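Local coordinates for putatuve endo-xylanase (PDB 1O8P), which probably binds xylan and cellulose chains as a family 6 carbohydrate-binding module of a putative endo-xylanase, without cutting them itself, at residues Y61-K66 against L133-P138; Y65-F70 against A126-I131. One frame throughout, in Å; residues are numbered along the deposited sequence.

Interaction 1: residues Y61-K66 against L133-P138; sequences YSTTYK and LVFSGP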
# COMPACT_ATOMS: atom_id res chain seq x y z
N TYR A 61 -10.01 2.36 -7.12
CA TYR A 61 -8.96 3.35 -6.76
C TYR A 61 -7.57 2.73 -6.68
O TYR A 61 -7.43 1.51 -6.54
CB TYR A 61 -9.22 4.01 -5.41
CG TYR A 61 -10.29 5.06 -5.39
CD1 TYR A 61 -11.37 5.03 -6.29
CD2 TYR A 61 -10.24 6.09 -4.43
CE1 TYR A 61 -12.37 6.01 -6.25
CE2 TYR A 61 -11.20 7.09 -4.39
CZ TYR A 61 -12.27 7.05 -5.29
OH TYR A 61 -13.22 8.01 -5.19
N SER A 62 -6.54 3.56 -6.77
CA SER A 62 -5.19 3.08 -6.84
C SER A 62 -4.22 4.20 -6.47
O SER A 62 -4.53 5.39 -6.64
CB SER A 62 -4.86 2.51 -8.25
OG SER A 62 -4.72 3.56 -9.20
N THR A 63 -3.07 3.82 -5.91
CA THR A 63 -1.99 4.75 -5.62
C THR A 63 -0.72 4.15 -6.15
O THR A 63 -0.53 2.93 -6.12
CB THR A 63 -1.88 5.11 -4.12
OG1 THR A 63 -2.26 3.99 -3.34
CG2 THR A 63 -2.91 6.13 -3.71
N THR A 64 0.14 5.02 -6.66
CA THR A 64 1.36 4.60 -7.27
C THR A 64 2.51 5.22 -6.52
O THR A 64 2.48 6.42 -6.22
CB THR A 64 1.38 5.07 -8.73
OG1 THR A 64 0.36 4.39 -9.46
CG2 THR A 64 2.74 4.72 -9.45
N TYR A 65 3.53 4.41 -6.27
CA TYR A 65 4.73 4.75 -5.52
C TYR A 65 5.91 4.36 -6.37
O TYR A 65 6.27 3.18 -6.49
CB TYR A 65 4.76 3.99 -4.17
CG TYR A 65 3.50 4.22 -3.39
CD1 TYR A 65 2.34 3.48 -3.68
CD2 TYR A 65 3.45 5.19 -2.39
CE1 TYR A 65 1.17 3.70 -2.98
CE2 TYR A 65 2.28 5.41 -1.68
CZ TYR A 65 1.14 4.66 -1.99
OH TYR A 65 -0.04 4.89 -1.33
N LYS A 66 6.54 5.38 -6.95
CA LYS A 66 7.62 5.20 -7.91
C LYS A 66 8.94 4.97 -7.22
O LYS A 66 9.12 5.37 -6.10
CB LYS A 66 7.69 6.44 -8.82
CG LYS A 66 6.55 6.53 -9.81
CD LYS A 66 6.77 7.72 -10.75
CE LYS A 66 7.02 7.25 -12.20
NZ LYS A 66 8.37 6.55 -12.44
N LEU A 133 -0.79 0.16 -5.59
CA LEU A 133 -1.82 -0.46 -4.73
C LEU A 133 -3.21 -0.22 -5.39
O LEU A 133 -3.56 0.91 -5.67
CB LEU A 133 -1.79 0.16 -3.32
CG LEU A 133 -0.43 0.14 -2.62
CD1 LEU A 133 -0.56 0.82 -1.23
CD2 LEU A 133 0.10 -1.33 -2.49
N VAL A 134 -3.94 -1.30 -5.65
CA VAL A 134 -5.24 -1.22 -6.28
C VAL A 134 -6.23 -1.73 -5.26
O VAL A 134 -6.07 -2.82 -4.71
CB VAL A 134 -5.30 -2.02 -7.64
CG1 VAL A 134 -6.67 -1.84 -8.32
CG2 VAL A 134 -4.13 -1.60 -8.58
N PHE A 135 -7.26 -0.92 -5.00
CA PHE A 135 -8.22 -1.15 -3.93
C PHE A 135 -9.59 -1.64 -4.45
O PHE A 135 -10.06 -1.14 -5.47
CB PHE A 135 -8.41 0.16 -3.19
CG PHE A 135 -7.14 0.70 -2.58
CD1 PHE A 135 -6.62 0.14 -1.43
CD2 PHE A 135 -6.48 1.75 -3.17
CE1 PHE A 135 -5.45 0.63 -0.86
CE2 PHE A 135 -5.31 2.26 -2.63
CZ PHE A 135 -4.79 1.69 -1.47
N SER A 136 -10.21 -2.59 -3.74
CA SER A 136 -11.49 -3.19 -4.16
C SER A 136 -12.66 -2.69 -3.31
O SER A 136 -13.83 -3.08 -3.48
CB SER A 136 -11.40 -4.73 -4.20
OG SER A 136 -11.37 -5.26 -2.90
N GLY A 137 -12.36 -1.78 -2.43
CA GLY A 137 -13.36 -1.29 -1.52
C GLY A 137 -12.73 -0.33 -0.53
O GLY A 137 -11.52 -0.13 -0.53
N PRO A 138 -13.57 0.29 0.29
CA PRO A 138 -13.13 1.24 1.33
C PRO A 138 -12.10 0.64 2.33
O PRO A 138 -12.31 -0.46 2.88
CB PRO A 138 -14.44 1.62 2.05
CG PRO A 138 -15.58 1.23 1.06
CD PRO A 138 -15.04 0.15 0.20
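Thr63 and Leu133 face each other as an antiparallel hydrogen-bonded pair: Leu133 N donates a hydrogen bond to Thr63 O at 2.8 Å, and Thr63 N returns a bond to Leu133 O. One step along, Ser62 and Val134 form a non-hydrogen-bonded pair whose CA atoms are 4.3 Å apart, close enough for Ser62 CA to bring its hydrogen to Leu133 O. The ladder ends with Phe135 N bound to Tyr61 O, almost straight at 174°.

On the face that carries Thr63, Tyr65 and Leu133, side chains fill the interior. Leu133 CD1 reaches Tyr65 CE1 at 3.8 Å, the two side chains crossing at about a right angle, and Thr63 OG1 comes to the edge of the Phe135 ring, 3.6 Å from Phe135 CE2. A chi1 of 33°, well off the staggered value, sets Thr63 OG1 between its own backbone N and carbonyl carbon, where it donates to Tyr65 OH at 3.1 Å.

Further out, Tyr65 OH donates on to Ala31 O, while Ile54 packs on Thr63, Tyr65 and Phe135, and Ile89 on Leu133 and Phe135. Beta-branched threonine suits an extended strand, and its hydroxyl can be buried among apolar side chains because Tyr65 OH accepts its hydrogen bond. The two bonds satisfy the phenol oxygen and direct its hydrogen to Ala31 O; packing against Leu133, Ile54 and, edge-to-face, Phe144 holds the ring.

Interaction 2: residues Y65-F70 against A126-I131; sequences YKNIDF and AGVKDI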
# COMPACT_ATOMS: atom_id res chain seq x y z
N TYR A 65 3.53 4.41 -6.27
CA TYR A 65 4.73 4.75 -5.52
C TYR A 65 5.91 4.36 -6.37
O TYR A 65 6.27 3.18 -6.49
CB TYR A 65 4.76 3.99 -4.17
CG TYR A 65 3.50 4.22 -3.39
CD1 TYR A 65 2.34 3.48 -3.68
CD2 TYR A 65 3.45 5.19 -2.39
CE1 TYR A 65 1.17 3.70 -2.98
CE2 TYR A 65 2.28 5.41 -1.68
CZ TYR A 65 1.14 4.66 -1.99
OH TYR A 65 -0.04 4.89 -1.33
N LYS A 66 6.54 5.38 -6.95
CA LYS A 66 7.62 5.20 -7.91
C LYS A 66 8.94 4.97 -7.22
O LYS A 66 9.12 5.37 -6.10
CB LYS A 66 7.69 6.44 -8.82
CG LYS A 66 6.55 6.53 -9.81
CD LYS A 66 6.77 7.72 -10.75
CE LYS A 66 7.02 7.25 -12.20
NZ LYS A 66 8.37 6.55 -12.44
N ASN A 67 9.86 4.29 -7.89
CA ASN A 67 11.24 4.21 -7.41
C ASN A 67 11.38 3.55 -6.04
O ASN A 67 12.11 4.03 -5.19
CB ASN A 67 11.91 5.61 -7.44
CG ASN A 67 11.85 6.24 -8.85
OD1 ASN A 67 11.35 7.38 -9.05
ND2 ASN A 67 12.31 5.50 -9.82
N ILE A 68 10.70 2.42 -5.84
CA ILE A 68 10.99 1.62 -4.63
C ILE A 68 12.18 0.68 -4.88
O ILE A 68 12.20 -0.08 -5.85
CB ILE A 68 9.73 0.85 -4.15
CG1 ILE A 68 8.50 1.76 -4.05
CG2 ILE A 68 10.00 0.07 -2.88
CD1 ILE A 68 8.73 3.12 -3.38
N ASP A 69 13.16 0.72 -3.98
CA ASP A 69 14.34 -0.10 -4.09
C ASP A 69 14.18 -1.41 -3.28
O ASP A 69 14.19 -1.39 -2.05
CB ASP A 69 15.54 0.71 -3.63
CG ASP A 69 16.81 -0.03 -3.79
OD1 ASP A 69 16.78 -1.17 -4.28
OD2 ASP A 69 17.90 0.43 -3.42
N PHE A 70 13.98 -2.54 -3.99
CA PHE A 70 13.73 -3.90 -3.40
C PHE A 70 15.06 -4.66 -3.18
O PHE A 70 15.09 -5.80 -2.69
CB PHE A 70 12.79 -4.73 -4.31
CG PHE A 70 11.30 -4.33 -4.21
CD1 PHE A 70 10.82 -3.18 -4.85
CD2 PHE A 70 10.40 -5.10 -3.46
CE1 PHE A 70 9.48 -2.80 -4.74
CE2 PHE A 70 9.04 -4.73 -3.37
CZ PHE A 70 8.59 -3.56 -4.01
N ALA A 126 12.85 -7.79 -7.01
CA ALA A 126 14.18 -7.24 -6.77
C ALA A 126 14.42 -5.97 -7.61
O ALA A 126 13.65 -5.67 -8.52
CB ALA A 126 15.25 -8.31 -7.10
N GLY A 127 15.45 -5.22 -7.26
CA GLY A 127 15.83 -3.97 -7.94
C GLY A 127 14.80 -2.87 -7.79
O GLY A 127 13.94 -2.92 -6.92
N VAL A 128 14.85 -1.89 -8.69
CA VAL A 128 14.03 -0.70 -8.54
C VAL A 128 12.75 -0.79 -9.33
O VAL A 128 12.80 -0.97 -10.57
CB VAL A 128 14.81 0.61 -8.88
CG1 VAL A 128 13.89 1.83 -8.64
CG2 VAL A 128 16.06 0.70 -7.99
N LYS A 129 11.60 -0.67 -8.62
CA LYS A 129 10.28 -0.81 -9.21
C LYS A 129 9.31 0.30 -8.83
O LYS A 129 9.40 0.89 -7.75
CB LYS A 129 9.61 -2.15 -8.82
CG LYS A 129 10.37 -3.45 -9.15
CD LYS A 129 10.53 -3.71 -10.63
CE LYS A 129 10.92 -5.18 -10.92
NZ LYS A 129 12.45 -5.32 -11.06
N ASP A 130 8.36 0.55 -9.72
CA ASP A 130 7.18 1.33 -9.40
C ASP A 130 6.10 0.43 -8.87
O ASP A 130 5.73 -0.55 -9.52
CB ASP A 130 6.68 2.06 -10.62
CG ASP A 130 7.68 3.09 -11.13
OD1 ASP A 130 8.68 3.45 -10.45
OD2 ASP A 130 7.54 3.56 -12.25
N ILE A 131 5.59 0.78 -7.69
CA ILE A 131 4.57 -0.05 -7.02
C ILE A 131 3.20 0.63 -7.05
O ILE A 131 3.06 1.82 -6.75
CB ILE A 131 4.95 -0.40 -5.53
CG1 ILE A 131 6.17 -1.31 -5.50
CG2 ILE A 131 3.79 -1.18 -4.81
CD1 ILE A 131 5.90 -2.76 -6.06
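Lys66 and Asp130 both set their CG anti to their own carbonyl carbon (chi1 -72° and -64°), and their side chains run side by side in the same direction. The lysine chain then bends at its last two torsions, bringing Lys66 NZ back to Asp130 OD2 at 3.1 Å in a salt bridge that meets the syn side of the carboxylate, though 34° out of its plane. The other oxygen turns to the backbone: Asn67 N reaches Asp130 OD1 at 2.9 Å, nearly along the C-O axis. One aspartate thus serves both a charge and a peptide N-H.

The strand is bulged here, which leaves Asn67 N badly angled to Lys129 O, and Asp130 OD1 takes it instead. Tyr65 pairs with Ile131, but Ile68 pairs with Lys129, a register shift of one residue; Asn67, with both phi and psi positive, makes the kink, a conformation asparagine tolerates well. Regular bonding resumes as Ile68 N donates to Lys129 O at 2.8 Å, and Phe70 N closes the ladder on Gly127 O. Gly127 has a positive phi, which favours glycine.

Ile131 CG1 lies at the edge of the Phe70 ring, 3.6 Å from Phe70 CZ. The Ile68 and Ile131 side chains cross at about a right angle, with Ile68 CG1 4.1 Å from Ile131 CG1; branched aliphatic chains suit this buried face. Lys129 NZ folds back on Ala126 O at 2.8 Å, tying the turn to the strand.

Around the contact, Val91 and Leu93 of strand 87-93 pack on Ile131, and Ile29 of strand 29-30 touches Ile68 from the opposing sheet. Phe146, on strand 140-147, meets the Phe70 ring, whereas strand 23-24 runs parallel to strand 62-69 along its other edge.

Overall arrangement
Interactions 1 and 2 are successive lengths of a single antiparallel pairing, strand 62-69 with strand 128-135, their centres about 16 Å apart. Tyr65 and Lys66 belong to both, and the two meet where Thr64 CG2 packs 4.0 Å from Ile131 O. Interaction 1 is the more deeply buried, its centre about 7 Å from that of the chain against about 13 Å for interaction 2, which carries the bulge and the salt bridge toward the end of the sandwich. The side chain of Tyr65 lies about 9 Å from the bound calcium ion, whose site comprises Gln30, Glu32, Ser52 and Asp142; the Tyr65 hydroxyl, bonded to Ala31 O, joins the shared strand to the segment bearing Gln30 and Glu32.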